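Protein induced by osmotic stress (PDB 5YWN) probably reduces haloketones and related carbonyl compounds with NADPH, as an extended short-chain dehydrogenase/reductase of the dihydroflavonol-4-reductase subfamily. Local coordinates at residues Lys277-Pro280 and Gln281-Asp284; Asp304-Thr307 and Lys308-Gly312. The protein carries 1 engineered substitution. One frame throughout, in Å; residues are numbered along the deposited sequence.

Interaction 1: Lys277-Pro280 and Gln281-Asp284; sequences KNFP and QLAD
Gln281 folds its side chain back over the Phe279-Pro280 peptide, and can be followed atom by atom. CB lies 3.7 Å from Pro280 C. CG leaves CB between the backbone N and the carbonyl carbon (chi1 76°), and a second bend (chi2 -78°) turns the amide toward Phe279. CD comes within 4.0 Å of Phe279 C. OE1 then sits 3.1 Å from Phe279 C and 3.2 Å from Pro280 N, which as a proline nitrogen has no hydrogen to give. NE2, at the tip, comes to the edge of the Phe279 ring, near its plane.

The backbone itself makes two overlapping turns with i to i+3 bonds, leading into the 3-10 segment that includes Ala283 and Asp284. Leu282 N reaches Phe279 O at 2.8 Å, with 157° at the hydrogen; Ala283 N donates a longer bond, 3.3 Å, to Pro280 O. Leu282 CD1 packs on Phe279 CB at 3.7 Å. Phe279, the first residue beyond helix 268-278 to leave helical geometry, sends its ring to Ile326, Lys327 and Leu330 of helix 318-332. Backbone bonds thus define the turn, while the glutamine amide adds van der Waals and probably weak dipolar contact rather than a directed bond.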
loop_
_atom_site.group_PDB
_atom_site.type_symbol
_atom_site.label_atom_id
_atom_site.label_comp_id
_atom_site.label_asym_id
_atom_site.label_seq_id
_atom_site.Cartn_x
_atom_site.Cartn_y
_atom_site.Cartn_z
ATOM N N LYS A 277 19.503 13.346 -14.582
ATOM C CA LYS A 277 20.817 13.217 -13.990
ATOM C C LYS A 277 21.337 11.786 -13.872
ATOM O O LYS A 277 22.406 11.509 -14.215
ATOM C CB LYS A 277 20.832 13.865 -12.636
ATOM C CG LYS A 277 20.671 15.363 -12.642
ATOM C CD LYS A 277 20.625 15.904 -11.235
ATOM C CE LYS A 277 20.789 17.405 -11.182
ATOM N NZ LYS A 277 19.614 18.087 -11.668
ATOM N N ASN A 278 20.515 10.909 -13.367
ATOM C CA ASN A 278 20.762 9.500 -13.259
ATOM C C ASN A 278 20.838 8.656 -14.507
ATOM O O ASN A 278 21.556 7.753 -14.528
ATOM C CB ASN A 278 19.896 8.878 -12.179
ATOM C CG ASN A 278 20.238 9.395 -10.821
ATOM O OD1 ASN A 278 21.159 8.963 -10.223
ATOM N ND2 ASN A 278 19.523 10.366 -10.383
ATOM N N PHE A 279 20.056 8.987 -15.511
ATOM C CA PHE A 279 19.987 8.256 -16.751
ATOM C C PHE A 279 20.214 9.213 -17.923
ATOM O O PHE A 279 19.380 9.493 -18.722
ATOM C CB PHE A 279 18.696 7.477 -16.862
ATOM C CG PHE A 279 18.389 6.665 -15.667
ATOM C CD1 PHE A 279 18.862 5.407 -15.553
ATOM C CD2 PHE A 279 17.664 7.190 -14.636
ATOM C CE1 PHE A 279 18.602 4.662 -14.443
ATOM C CE2 PHE A 279 17.384 6.451 -13.524
ATOM C CZ PHE A 279 17.868 5.189 -13.421
ATOM N N PRO A 280 21.426 9.721 -18.000
ATOM C CA PRO A 280 21.780 10.763 -18.940
ATOM C C PRO A 280 21.727 10.346 -20.408
ATOM O O PRO A 280 21.650 11.183 -21.217
ATOM C CB PRO A 280 23.158 11.201 -18.493
ATOM C CG PRO A 280 23.713 10.069 -17.785
ATOM C CD PRO A 280 22.582 9.308 -17.206
ATOM N N GLN A 281 21.715 9.064 -20.686
ATOM C CA GLN A 281 21.409 8.556 -21.978
ATOM C C GLN A 281 19.992 8.832 -22.396
ATOM O O GLN A 281 19.717 8.791 -23.507
ATOM C CB GLN A 281 21.754 7.085 -22.139
ATOM C CG GLN A 281 20.824 6.090 -21.492
ATOM C CD GLN A 281 21.050 5.969 -20.018
ATOM O OE1 GLN A 281 21.540 6.848 -19.415
ATOM N NE2 GLN A 281 20.654 4.884 -19.457
ATOM N N LEU A 282 19.111 9.094 -21.462
ATOM C CA LEU A 282 17.723 9.419 -21.766
ATOM C C LEU A 282 17.427 10.912 -21.922
ATOM O O LEU A 282 16.326 11.310 -22.231
ATOM C CB LEU A 282 16.800 8.828 -20.728
ATOM C CG LEU A 282 16.885 7.368 -20.364
ATOM C CD1 LEU A 282 15.950 7.019 -19.243
ATOM C CD2 LEU A 282 16.690 6.471 -21.550
ATOM N N ALA A 283 18.442 11.719 -21.703
ATOM C CA ALA A 283 18.279 13.142 -21.626
ATOM C C ALA A 283 17.732 13.711 -22.895
ATOM O O ALA A 283 16.880 14.541 -22.868
ATOM C CB ALA A 283 19.591 13.789 -21.329
ATOM N N ASP A 284 18.242 13.230 -24.002
ATOM C CA ASP A 284 17.817 13.683 -25.299
ATOM C C ASP A 284 16.450 13.194 -25.724
ATOM O O ASP A 284 15.925 13.650 -26.671
ATOM C CB ASP A 284 18.867 13.484 -26.395
ATOM C CG ASP A 284 19.284 12.064 -26.584
ATOM O OD1 ASP A 284 18.673 11.167 -26.055
ATOM O OD2 ASP A 284 20.264 11.844 -27.279
#

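Interaction 2: Asp304-Thr307 and Lys308-Gly312; sequences DKKT and KKILG
Asp304 and Lys308, one helical turn apart, meet through carboxylate and aliphatic chain: OD2 lies 3.8 Å from Lys308 CG. Their charged atoms stay apart, OD2 to Lys308 NZ measuring 4.8 Å, so the attraction is at most a longer-range one. Three successive bends, at chi2, chi3 and chi4, curl the lysine chain, and its ammonium end makes a cation-pi contact with Tyr315. With an alanine in place of Asp304, the Lys308 methylenes would probably lose their carboxylate neighbour, and the ammonium this source of longer-range attraction.

In two further i, i+4 pairs the side chains run alongside each other in the same direction. With OG1 beside the backbone N (chi1 -69°), Thr307 places CG2 3.9 Å from Leu311 CD1; Lys306 CG lies 4.0 Å from Ile310 CD1.

The frame is helix 305-311, on the Rossmann-type domain of this reductase family. Its i to i+4 bonds include Lys308 N to Asp304 O (3.0 Å, 168° at the hydrogen) and Leu311 N to Thr307 O (2.8 Å, 173°). Asp304 holds the N-cap position, though its side chain makes no capping bond.

Outside the helix, the buried Thr307 OG1 is hydrogen-bonded to Glu144 OE2 and to Leu260 N, tying this face to strand 258-261, an edge strand of the seven-stranded parallel sheet. Leu311 packs on Leu261 of that strand and on Ala244 and Ala247 of helix 238-250.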
loop_
_atom_site.group_PDB
_atom_site.type_symbol
_atom_site.label_atom_id
_atom_site.label_comp_id
_atom_site.label_asym_id
_atom_site.label_seq_id
_atom_site.Cartn_x
_atom_site.Cartn_y
_atom_site.Cartn_z
ATOM N N ASP A 304 4.029 13.242 11.567
ATOM C CA ASP A 304 4.286 11.821 11.638
ATOM C C ASP A 304 5.260 11.451 12.721
ATOM O O ASP A 304 5.812 10.424 12.674
ATOM C CB ASP A 304 4.740 11.259 10.301
ATOM C CG ASP A 304 6.081 11.812 9.854
ATOM O OD1 ASP A 304 6.586 12.758 10.432
ATOM O OD2 ASP A 304 6.620 11.274 8.906
ATOM N N LYS A 305 5.421 12.298 13.705
ATOM C CA LYS A 305 6.429 12.123 14.734
ATOM C C LYS A 305 6.267 10.839 15.503
ATOM O O LYS A 305 7.198 10.141 15.696
ATOM C CB LYS A 305 6.469 13.318 15.683
ATOM C CG LYS A 305 7.005 14.575 15.022
ATOM C CD LYS A 305 7.262 15.734 15.968
ATOM C CE LYS A 305 6.135 16.008 16.952
ATOM N NZ LYS A 305 4.861 16.440 16.377
ATOM N N LYS A 306 5.054 10.511 15.848
ATOM C CA LYS A 306 4.758 9.296 16.545
ATOM C C LYS A 306 5.131 8.052 15.712
ATOM O O LYS A 306 5.744 7.166 16.182
ATOM C CB LYS A 306 3.271 9.266 16.889
ATOM C CG LYS A 306 2.847 8.070 17.700
ATOM C CD LYS A 306 1.369 7.982 17.947
ATOM C CE LYS A 306 0.903 8.881 19.073
ATOM N NZ LYS A 306 -0.344 8.406 19.698
ATOM N N THR A 307 4.751 8.063 14.456
ATOM C CA THR A 307 5.017 6.969 13.576
ATOM C C THR A 307 6.525 6.757 13.453
ATOM O O THR A 307 6.977 5.680 13.609
ATOM C CB THR A 307 4.339 7.170 12.207
ATOM O OG1 THR A 307 2.939 7.073 12.347
ATOM C CG2 THR A 307 4.800 6.198 11.199
ATOM N N LYS A 308 7.270 7.813 13.241
ATOM C CA LYS A 308 8.719 7.726 13.088
ATOM C C LYS A 308 9.407 7.177 14.325
ATOM O O LYS A 308 10.269 6.368 14.215
ATOM C CB LYS A 308 9.327 9.071 12.716
ATOM C CG LYS A 308 9.041 9.567 11.339
ATOM C CD LYS A 308 9.344 8.545 10.306
ATOM C CE LYS A 308 10.820 8.543 9.938
ATOM N NZ LYS A 308 11.172 9.876 9.420
ATOM N N LYS A 309 8.971 7.612 15.492
ATOM C CA LYS A 309 9.442 7.085 16.754
ATOM C C LYS A 309 9.134 5.599 16.920
ATOM O O LYS A 309 9.948 4.890 17.333
ATOM C CB LYS A 309 8.836 7.849 17.903
ATOM C CG LYS A 309 9.231 7.388 19.290
ATOM C CD LYS A 309 10.637 7.755 19.613
ATOM C CE LYS A 309 10.857 7.984 21.091
ATOM N NZ LYS A 309 12.247 8.349 21.316
ATOM N N ILE A 310 7.944 5.180 16.589
ATOM C CA ILE A 310 7.609 3.804 16.640
ATOM C C ILE A 310 8.415 2.963 15.639
ATOM O O ILE A 310 8.933 1.969 15.986
ATOM C CB ILE A 310 6.104 3.593 16.448
ATOM C CG1 ILE A 310 5.328 4.098 17.642
ATOM C CG2 ILE A 310 5.762 2.127 16.269
ATOM C CD1 ILE A 310 3.895 4.198 17.376
ATOM N N LEU A 311 8.483 3.407 14.406
ATOM C CA LEU A 311 9.229 2.697 13.398
ATOM C C LEU A 311 10.732 2.610 13.649
ATOM O O LEU A 311 11.291 1.595 13.506
ATOM C CB LEU A 311 8.961 3.238 12.005
ATOM C CG LEU A 311 7.576 3.127 11.390
ATOM C CD1 LEU A 311 7.611 3.792 10.054
ATOM C CD2 LEU A 311 7.136 1.697 11.313
ATOM N N GLY A 312 11.336 3.713 14.019
ATOM C CA GLY A 312 12.737 3.754 14.359
ATOM C C GLY A 312 13.741 3.485 13.238
ATOM O O GLY A 312 14.811 3.085 13.503
#

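How the interactions relate
Interactions 1 and 2 follow in series along the chain, one spanning the C-terminal end of helix 268-278 and the other within helix 305-311, yet they do not touch: their centres are 36 Å apart and their nearest atoms about 21 Å. Interaction 1 is a surface turn, its centre 30 Å from that of the chain and away from the annotated sites. Interaction 2, at 18 Å, is partly buried against the parallel sheet. It too stands back from the cofactor: the side chain of Thr307 is about 14 Å from the bound NADP, and that of Leu311 about 12 Å from the side chain of Leu14, an NADP-binding residue. Neither contact therefore lines the cofactor pocket directly.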